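Local coordinates for protein 401aa long hypothetical glucose-1-phosphate thymidylyltransferase (PDB 2GGO) that transfers nucleotidyl groups onto sugar 1-phosphates and probably also acetylates amino sugars, in the synthesis of UDP-N-acetylglucosamine and UDP-N-acetylgalactosamine, at residues A87-N90 / D91-I95. Residues are numbered along the deposited sequence; the frame is centred on the assembly and turned at random.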
loop_
_atom_site.group_PDB
_atom_site.type_symbol
_atom_site.label_atom_id
_atom_site.label_comp_id
_atom_site.label_asym_id
_atom_site.label_seq_id
_atom_site.Cartn_x
_atom_site.Cartn_y
_atom_site.Cartn_z
ATOM N N ALA A 87 -1.138 -1.511 -23.909
ATOM C CA ALA A 87 0.296 -1.832 -24.075
ATOM C C ALA A 87 0.817 -1.541 -25.483
ATOM O O ALA A 87 0.265 -2.008 -26.493
ATOM C CB ALA A 87 0.613 -3.263 -23.682
ATOM N N LYS A 88 1.902 -0.762 -25.502
ATOM C CA LYS A 88 2.585 -0.270 -26.704
ATOM C C LYS A 88 3.986 -0.925 -26.864
ATOM O O LYS A 88 5.021 -0.231 -26.946
ATOM C CB LYS A 88 2.701 1.273 -26.643
ATOM C CG LYS A 88 1.396 2.057 -26.887
ATOM C CD LYS A 88 1.620 3.569 -26.763
ATOM C CE LYS A 88 0.579 4.379 -27.540
ATOM N NZ LYS A 88 0.852 4.444 -29.010
ATOM N N PHE A 89 4.013 -2.261 -26.905
ATOM C CA PHE A 89 5.278 -2.987 -27.047
ATOM C C PHE A 89 5.296 -4.105 -28.099
ATOM O O PHE A 89 4.281 -4.782 -28.382
ATOM C CB PHE A 89 5.825 -3.482 -25.679
ATOM C CG PHE A 89 5.299 -4.846 -25.238
ATOM C CD1 PHE A 89 5.999 -6.021 -25.550
ATOM C CD2 PHE A 89 4.125 -4.955 -24.484
ATOM C CE1 PHE A 89 5.521 -7.289 -25.144
ATOM C CE2 PHE A 89 3.649 -6.223 -24.063
ATOM C CZ PHE A 89 4.353 -7.388 -24.399
ATOM N N ASN A 90 6.494 -4.251 -28.666
ATOM C CA ASN A 90 6.916 -5.427 -29.436
ATOM C C ASN A 90 8.064 -6.116 -28.648
ATOM O O ASN A 90 8.541 -5.578 -27.628
ATOM C CB ASN A 90 7.357 -5.003 -30.857
ATOM C CG ASN A 90 6.603 -3.762 -31.361
ATOM O OD1 ASN A 90 5.529 -3.865 -31.971
ATOM N ND2 ASN A 90 7.165 -2.584 -31.095
ATOM N N ASP A 91 8.501 -7.288 -29.119
ATOM C CA ASP A 91 9.528 -8.099 -28.444
ATOM C C ASP A 91 9.070 -8.447 -27.029
ATOM O O ASP A 91 8.244 -9.350 -26.849
ATOM C CB ASP A 91 10.916 -7.414 -28.412
ATOM C CG ASP A 91 11.087 -6.357 -29.508
ATOM O OD1 ASP A 91 11.173 -6.748 -30.710
ATOM O OD2 ASP A 91 11.127 -5.137 -29.157
ATOM N N GLU A 92 9.586 -7.706 -26.042
ATOM C CA GLU A 92 9.438 -8.051 -24.627
ATOM C C GLU A 92 9.063 -6.868 -23.724
ATOM O O GLU A 92 9.478 -5.725 -23.956
ATOM C CB GLU A 92 10.737 -8.643 -24.091
ATOM C CG GLU A 92 11.381 -9.695 -24.929
ATOM C CD GLU A 92 12.774 -9.994 -24.462
ATOM O OE1 GLU A 92 12.941 -10.785 -23.519
ATOM O OE2 GLU A 92 13.721 -9.438 -25.046
ATOM N N ALA A 93 8.313 -7.155 -22.666
ATOM C CA ALA A 93 8.070 -6.148 -21.639
ATOM C C ALA A 93 8.043 -6.804 -20.287
ATOM O O ALA A 93 7.631 -7.964 -20.170
ATOM C CB ALA A 93 6.788 -5.413 -21.896
ATOM N N LEU A 94 8.554 -6.069 -19.290
ATOM C CA LEU A 94 8.337 -6.364 -17.877
ATOM C C LEU A 94 7.050 -5.654 -17.421
ATOM O O LEU A 94 6.888 -4.446 -17.621
ATOM C CB LEU A 94 9.533 -5.936 -17.035
ATOM C CG LEU A 94 9.513 -6.440 -15.590
ATOM C CD1 LEU A 94 9.994 -7.842 -15.463
ATOM C CD2 LEU A 94 10.360 -5.570 -14.754
ATOM N N ILE A 95 6.121 -6.442 -16.870
ATOM C CA ILE A 95 4.819 -5.983 -16.407
ATOM C C ILE A 95 4.819 -6.163 -14.895
ATOM O O ILE A 95 5.145 -7.247 -14.388
ATOM C CB ILE A 95 3.664 -6.796 -17.086
ATOM C CG1 ILE A 95 3.226 -6.197 -18.422
ATOM C CG2 ILE A 95 2.428 -6.826 -16.225
ATOM C CD1 ILE A 95 4.322 -5.706 -19.320
#
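The chain reverses sharply at Asn90 and Asp91, where Asp91 takes a positive phi of 58°, so that Phe89 comes to lie against the start of strand 92-97. Asn90 O approaches Glu92 N to 2.9 Å, but the angle is too poor for a hydrogen bond. The contact rests on a CH-pi interaction: the methyl carbon CB of Ala93 stands 3.6 Å from the centroid of the Phe89 ring, almost straight above its centre, 7° off the normal. The ring reaches this place because its CG sits between the backbone N and the carbonyl carbon (chi1 87°). Asp91 O lies at the ring edge, in plane, 3.8 Å from Phe89 CE1, while Phe89 CD1 touches Glu92 C obliquely at 3.7 Å. An alanine in place of Phe89 would probably take away the ring face that the Ala93 methyl packs on and open a gap between loop and strand. Glu92 OE1 forms a salt bridge with Lys162. Through backbone bonds to strands 2-6 and 155-164, strand 92-97 sits inside the mixed sheet of the nucleotidyltransferase domain, and the Phe89 ring touches both this strand, through Ala93, and helix 166-173, through Phe168.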